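Local coordinates for protein type III effector XopAI (Xanthomonas citri, PDB 6K93) that is a bacterial type III effector with a mono-ADP-ribosyltransferase fold that probably binds arginine-containing peptides, at residues 214-217 and 218-222; 228-232 and 233-237; 180-183 and 184-187; 171-175 and 176-180. All coordinates share one frame; numbering follows the deposited sequence.

Contact 1: residues 214-217 and 218-222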
loop_
_atom_site.group_PDB
_atom_site.type_symbol
_atom_site.label_atom_id
_atom_site.label_comp_id
_atom_site.label_asym_id
_atom_site.label_seq_id
_atom_site.Cartn_x
_atom_site.Cartn_y
_atom_site.Cartn_z
ATOM N N TYR A 214 1.030 -0.465 16.433
ATOM C CA TYR A 214 0.919 -1.261 15.226
ATOM C C TYR A 214 2.243 -1.411 14.489
ATOM O O TYR A 214 2.317 -2.209 13.553
ATOM C CB TYR A 214 -0.142 -0.656 14.275
ATOM C CG TYR A 214 -1.534 -0.953 14.767
ATOM C CD1 TYR A 214 -2.099 -0.203 15.795
ATOM C CD2 TYR A 214 -2.274 -2.009 14.245
ATOM C CE1 TYR A 214 -3.369 -0.488 16.277
ATOM C CE2 TYR A 214 -3.533 -2.298 14.728
ATOM C CZ TYR A 214 -4.074 -1.540 15.734
ATOM O OH TYR A 214 -5.334 -1.849 16.206
ATOM N N SER A 215 3.294 -0.710 14.905
ATOM C CA SER A 215 4.606 -0.902 14.295
ATOM C C SER A 215 5.183 -2.243 14.704
ATOM O O SER A 215 5.060 -2.664 15.858
ATOM C CB SER A 215 5.569 0.206 14.724
ATOM O OG SER A 215 5.199 1.447 14.185
ATOM N N TYR A 216 5.856 -2.887 13.765
ATOM C CA TYR A 216 6.549 -4.142 14.011
ATOM C C TYR A 216 8.046 -3.889 14.072
ATOM O O TYR A 216 8.617 -3.301 13.144
ATOM C CB TYR A 216 6.256 -5.161 12.912
ATOM C CG TYR A 216 6.862 -6.500 13.252
ATOM C CD1 TYR A 216 6.403 -7.231 14.333
ATOM C CD2 TYR A 216 7.912 -7.009 12.511
ATOM C CE1 TYR A 216 6.958 -8.437 14.644
ATOM C CE2 TYR A 216 8.482 -8.227 12.821
ATOM C CZ TYR A 216 7.993 -8.931 13.893
ATOM O OH TYR A 216 8.570 -10.132 14.230
ATOM N N GLN A 217 8.679 -4.332 15.161
ATOM C CA GLN A 217 10.122 -4.283 15.304
ATOM C C GLN A 217 10.636 -5.709 15.179
ATOM O O GLN A 217 10.441 -6.534 16.077
ATOM C CB GLN A 217 10.537 -3.672 16.632
ATOM C CG GLN A 217 10.228 -2.206 16.704
ATOM C CD GLN A 217 8.865 -1.973 17.280
ATOM O OE1 GLN A 217 8.457 -2.640 18.229
ATOM N NE2 GLN A 217 8.135 -1.033 16.701
ATOM N N GLY A 218 11.296 -5.996 14.076
ATOM C CA GLY A 218 11.779 -7.336 13.811
ATOM C C GLY A 218 12.068 -7.472 12.337
ATOM O O GLY A 218 11.872 -6.542 11.561
ATOM N N THR A 219 12.542 -8.648 11.965
ATOM C CA THR A 219 12.878 -8.952 10.585
ATOM C C THR A 219 11.631 -9.471 9.889
ATOM O O THR A 219 10.969 -10.385 10.390
ATOM C CB THR A 219 13.989 -9.995 10.531
ATOM O OG1 THR A 219 15.129 -9.528 11.266
ATOM C CG2 THR A 219 14.377 -10.296 9.106
ATOM N N VAL A 220 11.318 -8.899 8.722
ATOM C CA VAL A 220 10.142 -9.312 7.968
ATOM C C VAL A 220 10.583 -9.832 6.600
ATOM O O VAL A 220 11.626 -9.441 6.071
ATOM C CB VAL A 220 9.077 -8.194 7.837
ATOM C CG1 VAL A 220 8.523 -7.824 9.215
ATOM C CG2 VAL A 220 9.643 -6.945 7.144
ATOM N N PHE A 221 9.774 -10.731 6.035
ATOM C CA PHE A 221 10.178 -11.571 4.922
ATOM C C PHE A 221 9.292 -11.316 3.714
ATOM O O PHE A 221 8.069 -11.215 3.840
ATOM C CB PHE A 221 10.119 -13.051 5.366
ATOM C CG PHE A 221 10.931 -13.327 6.594
ATOM C CD1 PHE A 221 12.276 -13.544 6.495
ATOM C CD2 PHE A 221 10.331 -13.284 7.842
ATOM C CE1 PHE A 221 13.030 -13.744 7.655
ATOM C CE2 PHE A 221 11.083 -13.497 8.995
ATOM C CZ PHE A 221 12.412 -13.705 8.872
ATOM N N THR A 222 9.932 -11.242 2.553
ATOM C CA THR A 222 9.258 -11.009 1.292
ATOM C C THR A 222 9.860 -11.887 0.208
ATOM O O THR A 222 11.065 -12.127 0.173
ATOM C CB THR A 222 9.422 -9.535 0.859
ATOM O OG1 THR A 222 8.997 -8.669 1.897
ATOM C CG2 THR A 222 8.638 -9.224 -0.430
HETATM O O HOH W 1 9.551 -11.566 12.224
#

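Contact 2: residues 228-232 and 233-237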
loop_
_atom_site.group_PDB
_atom_site.type_symbol
_atom_site.label_atom_id
_atom_site.label_comp_id
_atom_site.label_asym_id
_atom_site.label_seq_id
_atom_site.Cartn_x
_atom_site.Cartn_y
_atom_site.Cartn_z
ATOM N N PRO A 228 16.543 -9.635 -12.464
ATOM C CA PRO A 228 17.781 -9.102 -11.878
ATOM C C PRO A 228 17.981 -7.616 -12.122
ATOM O O PRO A 228 18.425 -6.915 -11.204
ATOM C CB PRO A 228 18.869 -9.947 -12.538
ATOM C CG PRO A 228 18.163 -11.272 -12.822
ATOM C CD PRO A 228 16.773 -10.872 -13.237
ATOM N N ASP A 229 17.664 -7.104 -13.319
ATOM C CA ASP A 229 17.858 -5.675 -13.557
ATOM C C ASP A 229 16.884 -4.832 -12.740
ATOM O O ASP A 229 17.204 -3.700 -12.359
ATOM C CB ASP A 229 17.690 -5.352 -15.044
ATOM C CG ASP A 229 18.903 -5.733 -15.879
ATOM O OD1 ASP A 229 19.848 -6.337 -15.337
ATOM O OD2 ASP A 229 18.898 -5.412 -17.089
ATOM N N TRP A 230 15.693 -5.365 -12.469
ATOM C CA TRP A 230 14.753 -4.681 -11.590
ATOM C C TRP A 230 15.372 -4.485 -10.222
ATOM O O TRP A 230 15.276 -3.399 -9.640
ATOM C CB TRP A 230 13.451 -5.480 -11.525
ATOM C CG TRP A 230 12.360 -4.912 -10.715
ATOM C CD1 TRP A 230 11.270 -4.239 -11.159
ATOM C CD2 TRP A 230 12.224 -4.998 -9.289
ATOM N NE1 TRP A 230 10.451 -3.899 -10.097
ATOM C CE2 TRP A 230 11.017 -4.356 -8.937
ATOM C CE3 TRP A 230 13.003 -5.564 -8.264
ATOM C CZ2 TRP A 230 10.591 -4.242 -7.627
ATOM C CZ3 TRP A 230 12.567 -5.456 -6.949
ATOM C CH2 TRP A 230 11.373 -4.806 -6.644
ATOM N N VAL A 231 16.058 -5.510 -9.715
ATOM C CA VAL A 231 16.686 -5.393 -8.417
ATOM C C VAL A 231 17.801 -4.363 -8.460
ATOM O O VAL A 231 17.872 -3.478 -7.602
ATOM C CB VAL A 231 17.210 -6.763 -7.952
ATOM C CG1 VAL A 231 17.993 -6.579 -6.652
ATOM C CG2 VAL A 231 16.061 -7.739 -7.772
ATOM N N SER A 232 18.705 -4.473 -9.437
ATOM C CA SER A 232 19.873 -3.594 -9.406
ATOM C C SER A 232 19.522 -2.138 -9.699
ATOM O O SER A 232 20.272 -1.245 -9.271
ATOM C CB SER A 232 20.952 -4.099 -10.364
ATOM O OG SER A 232 20.482 -4.290 -11.679
ATOM N N GLU A 233 18.396 -1.876 -10.377
ATOM C CA GLU A 233 17.947 -0.498 -10.531
ATOM C C GLU A 233 17.465 0.107 -9.220
ATOM O O GLU A 233 17.420 1.337 -9.096
ATOM C CB GLU A 233 16.828 -0.420 -11.554
ATOM C CG GLU A 233 17.299 -0.433 -12.979
ATOM C CD GLU A 233 16.154 -0.303 -13.956
ATOM O OE1 GLU A 233 15.209 0.464 -13.679
ATOM O OE2 GLU A 233 16.216 -0.980 -15.004
ATOM N N ARG A 234 17.091 -0.719 -8.242
ATOM C CA ARG A 234 16.459 -0.231 -7.027
ATOM C C ARG A 234 17.269 -0.451 -5.761
ATOM O O ARG A 234 17.079 0.312 -4.804
ATOM C CB ARG A 234 15.096 -0.898 -6.826
ATOM C CG ARG A 234 14.047 -0.451 -7.844
ATOM C CD ARG A 234 12.848 -1.367 -7.896
ATOM N NE ARG A 234 11.912 -0.896 -8.888
ATOM C CZ ARG A 234 12.101 -0.981 -10.200
ATOM N NH1 ARG A 234 13.208 -1.526 -10.719
ATOM N NH2 ARG A 234 11.188 -0.486 -11.054
ATOM N N TYR A 235 18.155 -1.455 -5.737
ATOM C CA TYR A 235 18.884 -1.839 -4.527
ATOM C C TYR A 235 20.352 -1.992 -4.870
ATOM O O TYR A 235 20.688 -2.640 -5.864
ATOM C CB TYR A 235 18.370 -3.152 -3.937
ATOM C CG TYR A 235 16.902 -3.162 -3.626
ATOM C CD1 TYR A 235 15.966 -3.464 -4.609
ATOM C CD2 TYR A 235 16.427 -2.865 -2.350
ATOM C CE1 TYR A 235 14.636 -3.475 -4.351
ATOM C CE2 TYR A 235 15.084 -2.871 -2.081
ATOM C CZ TYR A 235 14.183 -3.162 -3.081
ATOM O OH TYR A 235 12.830 -3.171 -2.861
ATOM N N GLN A 236 21.221 -1.412 -4.043
ATOM C CA GLN A 236 22.653 -1.618 -4.172
ATOM C C GLN A 236 23.239 -1.788 -2.782
ATOM O O GLN A 236 22.884 -1.041 -1.871
ATOM C CB GLN A 236 23.334 -0.441 -4.884
ATOM C CG GLN A 236 22.797 -0.123 -6.260
ATOM C CD GLN A 236 21.734 0.960 -6.232
ATOM O OE1 GLN A 236 21.805 1.898 -5.437
ATOM N NE2 GLN A 236 20.738 0.835 -7.105
ATOM N N GLU A 237 24.124 -2.768 -2.631
ATOM C CA GLU A 237 24.804 -2.998 -1.356
ATOM C C GLU A 237 25.479 -1.725 -0.872
ATOM O O GLU A 237 26.149 -1.040 -1.648
ATOM C CB GLU A 237 25.853 -4.105 -1.532
ATOM C CG GLU A 237 25.949 -5.084 -0.391
ATOM C CD GLU A 237 26.792 -6.286 -0.749
ATOM O OE1 GLU A 237 26.226 -7.360 -0.953
ATOM O OE2 GLU A 237 28.037 -6.141 -0.842
#

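Contact 3: residues 180-183 and 184-187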
loop_
_atom_site.group_PDB
_atom_site.type_symbol
_atom_site.label_atom_id
_atom_site.label_comp_id
_atom_site.label_asym_id
_atom_site.label_seq_id
_atom_site.Cartn_x
_atom_site.Cartn_y
_atom_site.Cartn_z
ATOM N N GLU A 180 -3.005 -4.643 -7.164
ATOM C CA GLU A 180 -2.241 -4.471 -8.398
ATOM C C GLU A 180 -2.390 -3.078 -8.984
ATOM O O GLU A 180 -1.485 -2.635 -9.706
ATOM C CB GLU A 180 -2.664 -5.537 -9.414
ATOM C CG GLU A 180 -2.183 -6.917 -8.981
ATOM C CD GLU A 180 -1.909 -7.840 -10.144
ATOM O OE1 GLU A 180 -2.883 -8.327 -10.744
ATOM O OE2 GLU A 180 -0.718 -8.080 -10.436
ATOM N N VAL A 181 -3.490 -2.376 -8.680
ATOM C CA VAL A 181 -3.665 -1.043 -9.232
ATOM C C VAL A 181 -2.776 -0.029 -8.540
ATOM O O VAL A 181 -2.526 1.050 -9.086
ATOM C CB VAL A 181 -5.141 -0.593 -9.163
ATOM C CG1 VAL A 181 -5.549 -0.106 -7.804
ATOM C CG2 VAL A 181 -5.421 0.496 -10.245
ATOM N N VAL A 182 -2.281 -0.335 -7.344
ATOM C CA VAL A 182 -1.640 0.687 -6.528
ATOM C C VAL A 182 -0.207 0.367 -6.128
ATOM O O VAL A 182 0.559 1.287 -5.824
ATOM C CB VAL A 182 -2.503 0.965 -5.271
ATOM C CG1 VAL A 182 -2.598 -0.281 -4.370
ATOM C CG2 VAL A 182 -2.004 2.157 -4.488
ATOM N N GLN A 183 0.170 -0.923 -6.086
ATOM C CA GLN A 183 1.468 -1.266 -5.514
ATOM C C GLN A 183 2.587 -0.430 -6.124
ATOM O O GLN A 183 3.477 0.050 -5.406
ATOM C CB GLN A 183 1.786 -2.742 -5.685
ATOM C CG GLN A 183 3.192 -3.127 -5.185
ATOM C CD GLN A 183 3.328 -4.592 -4.816
ATOM O OE1 GLN A 183 2.911 -5.487 -5.542
ATOM N NE2 GLN A 183 3.947 -4.840 -3.662
ATOM N N ASP A 184 2.573 -0.256 -7.444
ATOM C CA ASP A 184 3.678 0.370 -8.165
ATOM C C ASP A 184 3.343 1.757 -8.706
ATOM O O ASP A 184 4.133 2.296 -9.496
ATOM C CB ASP A 184 4.120 -0.487 -9.358
ATOM C CG ASP A 184 4.926 -1.727 -8.973
ATOM O OD1 ASP A 184 5.177 -1.922 -7.799
ATOM O OD2 ASP A 184 5.308 -2.490 -9.879
ATOM N N VAL A 185 2.223 2.355 -8.288
ATOM C CA VAL A 185 1.739 3.548 -8.981
ATOM C C VAL A 185 2.671 4.743 -8.814
ATOM O O VAL A 185 2.653 5.642 -9.666
ATOM C CB VAL A 185 0.309 3.889 -8.517
ATOM C CG1 VAL A 185 0.284 4.450 -7.094
ATOM C CG2 VAL A 185 -0.378 4.866 -9.526
ATOM N N LEU A 186 3.509 4.786 -7.769
ATOM C CA LEU A 186 4.468 5.874 -7.612
ATOM C C LEU A 186 5.870 5.516 -8.101
ATOM O O LEU A 186 6.781 6.335 -7.963
ATOM C CB LEU A 186 4.527 6.327 -6.143
ATOM C CG LEU A 186 3.257 6.972 -5.633
ATOM C CD1 LEU A 186 3.341 7.339 -4.157
ATOM C CD2 LEU A 186 2.900 8.218 -6.458
ATOM N N GLU A 187 6.066 4.329 -8.673
ATOM C CA GLU A 187 7.345 4.008 -9.288
ATOM C C GLU A 187 7.622 4.978 -10.423
ATOM O O GLU A 187 6.716 5.392 -11.142
ATOM C CB GLU A 187 7.336 2.583 -9.826
ATOM C CG GLU A 187 7.392 1.500 -8.754
ATOM C CD GLU A 187 8.804 1.180 -8.370
ATOM O OE1 GLU A 187 9.429 2.028 -7.710
ATOM O OE2 GLU A 187 9.327 0.108 -8.742
HETATM O O HOH W 2 0.745 -1.175 -9.437
HETATM O O HOH W 3 3.806 2.880 -5.549
#

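Contact 4: residues 171-175 and 176-180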
loop_
_atom_site.group_PDB
_atom_site.type_symbol
_atom_site.label_atom_id
_atom_site.label_comp_id
_atom_site.label_asym_id
_atom_site.label_seq_id
_atom_site.Cartn_x
_atom_site.Cartn_y
_atom_site.Cartn_z
ATOM N N LEU A 171 -6.659 -0.202 3.734
ATOM C CA LEU A 171 -5.800 -1.301 4.161
ATOM C C LEU A 171 -6.452 -2.638 3.872
ATOM O O LEU A 171 -5.797 -3.552 3.379
ATOM C CB LEU A 171 -5.441 -1.172 5.644
ATOM C CG LEU A 171 -4.616 0.043 6.068
ATOM C CD1 LEU A 171 -4.369 -0.023 7.587
ATOM C CD2 LEU A 171 -3.319 0.110 5.298
ATOM N N GLN A 172 -7.751 -2.764 4.131
ATOM C CA GLN A 172 -8.424 -3.998 3.757
ATOM C C GLN A 172 -8.376 -4.206 2.248
ATOM O O GLN A 172 -8.091 -5.312 1.774
ATOM C CB GLN A 172 -9.869 -4.013 4.267
ATOM C CG GLN A 172 -10.564 -5.342 3.955
ATOM C CD GLN A 172 -11.974 -5.422 4.500
ATOM O OE1 GLN A 172 -12.340 -4.700 5.411
ATOM N NE2 GLN A 172 -12.765 -6.331 3.941
ATOM N N ALA A 173 -8.620 -3.144 1.472
ATOM C CA ALA A 173 -8.603 -3.264 0.015
ATOM C C ALA A 173 -7.226 -3.671 -0.485
ATOM O O ALA A 173 -7.109 -4.415 -1.466
ATOM C CB ALA A 173 -9.032 -1.936 -0.629
ATOM N N TRP A 174 -6.171 -3.178 0.173
ATOM C CA TRP A 174 -4.822 -3.569 -0.197
ATOM C C TRP A 174 -4.656 -5.085 -0.144
ATOM O O TRP A 174 -3.935 -5.662 -0.958
ATOM C CB TRP A 174 -3.805 -2.885 0.712
ATOM C CG TRP A 174 -2.472 -3.531 0.604
ATOM C CD1 TRP A 174 -1.965 -4.508 1.445
ATOM C CD2 TRP A 174 -1.512 -3.380 -0.435
ATOM N NE1 TRP A 174 -0.740 -4.923 1.004
ATOM C CE2 TRP A 174 -0.445 -4.248 -0.153
ATOM C CE3 TRP A 174 -1.445 -2.578 -1.567
ATOM C CZ2 TRP A 174 0.664 -4.328 -0.955
ATOM C CZ3 TRP A 174 -0.335 -2.654 -2.365
ATOM C CH2 TRP A 174 0.715 -3.508 -2.065
ATOM N N THR A 175 -5.303 -5.749 0.806
ATOM C CA THR A 175 -5.148 -7.186 0.955
ATOM C C THR A 175 -6.049 -7.994 0.026
ATOM O O THR A 175 -6.074 -9.226 0.117
ATOM C CB THR A 175 -5.388 -7.611 2.411
ATOM O OG1 THR A 175 -6.764 -7.470 2.798
ATOM C CG2 THR A 175 -4.512 -6.788 3.359
ATOM N N THR A 176 -6.760 -7.335 -0.889
ATOM C CA THR A 176 -7.506 -7.999 -1.947
ATOM C C THR A 176 -6.688 -7.918 -3.241
ATOM O O THR A 176 -5.621 -7.300 -3.298
ATOM C CB THR A 176 -8.885 -7.373 -2.136
ATOM O OG1 THR A 176 -8.758 -6.117 -2.836
ATOM C CG2 THR A 176 -9.595 -7.170 -0.802
ATOM N N ASP A 177 -7.236 -8.483 -4.324
ATOM C CA ASP A 177 -6.586 -8.412 -5.616
ATOM C C ASP A 177 -6.514 -6.985 -6.150
ATOM O O ASP A 177 -5.792 -6.746 -7.125
ATOM C CB ASP A 177 -7.342 -9.287 -6.609
ATOM C CG ASP A 177 -7.225 -10.773 -6.285
ATOM O OD1 ASP A 177 -6.220 -11.161 -5.653
ATOM O OD2 ASP A 177 -8.144 -11.539 -6.643
ATOM N N ASP A 178 -7.224 -6.032 -5.535
ATOM C CA ASP A 178 -7.109 -4.632 -5.936
ATOM C C ASP A 178 -5.693 -4.086 -5.809
ATOM O O ASP A 178 -5.393 -3.034 -6.373
ATOM C CB ASP A 178 -8.026 -3.733 -5.081
ATOM C CG ASP A 178 -9.521 -3.994 -5.300
ATOM O OD1 ASP A 178 -9.875 -4.877 -6.076
ATOM O OD2 ASP A 178 -10.314 -3.289 -4.646
ATOM N N TYR A 179 -4.816 -4.750 -5.062
ATOM C CA TYR A 179 -3.485 -4.202 -4.816
ATOM C C TYR A 179 -2.715 -3.917 -6.092
ATOM O O TYR A 179 -1.824 -3.057 -6.102
ATOM C CB TYR A 179 -2.651 -5.157 -3.957
ATOM C CG TYR A 179 -2.050 -6.381 -4.644
ATOM C CD1 TYR A 179 -2.838 -7.451 -5.020
ATOM C CD2 TYR A 179 -0.686 -6.450 -4.937
ATOM C CE1 TYR A 179 -2.304 -8.571 -5.647
ATOM C CE2 TYR A 179 -0.141 -7.570 -5.552
ATOM C CZ TYR A 179 -0.967 -8.621 -5.906
ATOM O OH TYR A 179 -0.454 -9.757 -6.531
ATOM N N GLU A 180 -3.005 -4.643 -7.164
ATOM C CA GLU A 180 -2.241 -4.471 -8.398
ATOM C C GLU A 180 -2.390 -3.078 -8.984
ATOM O O GLU A 180 -1.485 -2.635 -9.706
ATOM C CB GLU A 180 -2.664 -5.537 -9.414
ATOM C CG GLU A 180 -2.183 -6.917 -8.981
ATOM C CD GLU A 180 -1.909 -7.840 -10.144
ATOM O OE1 GLU A 180 -2.883 -8.327 -10.744
ATOM O OE2 GLU A 180 -0.718 -8.080 -10.436
#

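Contact 1: residues 214-217 and 218-222
Between Tyr216 and Val220 the chain runs out of a loop into a strand through Gly218, whose almost fully extended backbone (phi 161°, psi 179°) is open to a residue without CB but scarcely to others. The Tyr216 side chain runs forward beside the first residues of the strand. A chi1 of -174° turns its ring away from the backbone N and toward Val220, and CE2 comes to 3.6 Å from Gly218 CA, an approach that the bare glycine permits. Farther along, Tyr216 CD2 meets Val220 CG1 at 3.4 Å, the two side chains sliding past each other in opposite directions and the methyl reaching the ring obliquely. At the ring's edge, close to its plane, stands Thr219 O. Tyr216 OH donates to a water (2.7 Å), which donates in turn to Thr219 O (2.6 Å). Tyrosine thus suits a half-exposed place, giving carbon to the valine and a hydroxyl to solvent. Gln217 turns the other way, its NE2 bound to Thr269 O. Strand 218-224 forms one margin of the five-stranded mixed sheet, pairing antiparallel with strand 262-268, while Tyr216 and Val220 both rest on Val286 of strand 285-288.

Contact 2: residues 228-232 and 233-237
Arg234 reaches back along the helix to Trp230: its NH1 donates to Trp230 O at 3.0 Å, meeting a lone pair in the carbonyl plane, while its NE forms a salt bridge with Glu187. Val231 O is gripped twice: Tyr235 N lies 2.8 Å from it, nearly along the C=O axis (177°), and Arg234 N 2.9 Å away, above the carbonyl plane. Ser232 O receives Gln236 NE2 at 3.0 Å. Beyond these bonds the guanidinium of Arg234 lies flat on the indole of Trp230, centres 3.6 Å apart and planes 5° from parallel, a cation-pi stack with CZ over the face of the five-membered ring. The extended arginine chain lays CD over the six-membered ring, 3.7 Å from its centroid, a CH-pi contact. At Trp230 a chi1 of -178° holds the indole opposite the backbone N, set so that the arginine crosses it at about a right angle. Tyr235, pointing the same way as Trp230, brings CE1 to 3.9 Å from Trp230 CZ3 and meets Trp264 edge-to-face. Because the stack uses a face of the guanidinium, its N-H groups stay available for Trp230 O and Glu187, which fix its rotation and probably stabilise its charge.

Contact 3: residues 180-183 and 184-187
Where Asp184 follows Gln183 round the turn, its backbone N is held by a water that makes the shortest bond here, donating to Glu180 O at 2.7 Å and accepting from Asp184 N at 2.9 Å. These are the partners that an alpha-helical bond would join directly, so the water is inserted into what would be a helical turn. The direct link is Val185 N to Val182 O, 3.2 Å, which closes a type I beta turn; the N-H points straight at the oxygen (177°) but comes from well above the carbonyl plane. A second type I turn follows at once, from Asp184 to Glu187. Another water spans the two, donating to Gln183 O and accepting from Leu186 N, both at 2.9 Å. Val185 CG1 nestles 3.4 Å from Val182 O and 4.2 Å from Val182 CG2, while Val182 and Val185 both pack on helix 194-209, where small branched side chains fit the buried side. Gln183 and Asp184 point the same way, Gln183 CG lying 3.5 Å from Asp184 OD1, with amide and carboxylate planes turned 40° apart. A chi1 of 176° and an extended chain carry the Gln183 amide out to Phe246 O, whereas Asp184 makes a long, weak ion pair with Arg245. Two waters and two turn bonds thus stand in for regular helical bonding, and polar and apolar side chains sort to different flanks.

Contact 4: residues 171-175 and 176-180
Thr176 bends back on Ala173, in the last turn of the helix: its CB lies 3.5 Å from Ala173 O, and the side chain forks from there. One branch, the hydroxyl, sits between the backbone N and the carbonyl carbon (chi1 76°), the crowded position, and from there OG1 donates to Ala173 O at 2.7 Å, on a lone pair in the carbonyl plane. The same OG1 accepts from Asp178 N at 3.1 Å. The other branch, CG2, ends 3.5 Å from Gln172 O. Ala173 O is gripped a second time by Thr176 N, 3.0 Å away and above the carbonyl plane, so one threonine satisfies this buried oxygen with both its donors. Thr175 works similarly one residue earlier, its OG1 donating to Gln172 O. On another side Tyr179 meets Trp174. Tyr179 CB stands over the indole, 3.9 Å from the centroid of the six-membered ring, in a CH-pi contact. The phenol ring then turns its edge toward the indole face, centroids 5.8 Å apart and planes at 76°, a T-shaped pair. Trp174 NE1 is taken by Glu285, and Asp178 forms a salt bridge with Arg139 of helix 136-156. The hydroxyl of Thr176 accepting from the N-H two residues on defines an ST turn, placed here just past the C-terminal end of helix 165-174, where unfinished helical carbonyls need donors.

How the contacts relate
Contact 4 is buried and contact 3 partly so, both centred about 8 Å from the centre of the chain. Contact 1 is a surface contact, whereas contact 2, though farther from the centre, is partly buried against the strands. Contacts 3 and 4 share Glu180 and pack directly, Val182 CG1 lying 3.8 Å from Trp174 CE3, and helix 194-209 borders both. A single salt bridge joins contacts 2 and 3. Contact 1 touches none of the others, although its strand leads on to the helix of contact 2. In buried contact 4, threonine hydroxyls donate directly to helix-end carbonyls; in contact 1 at the surface and contact 3, only partly buried, water does the bridging.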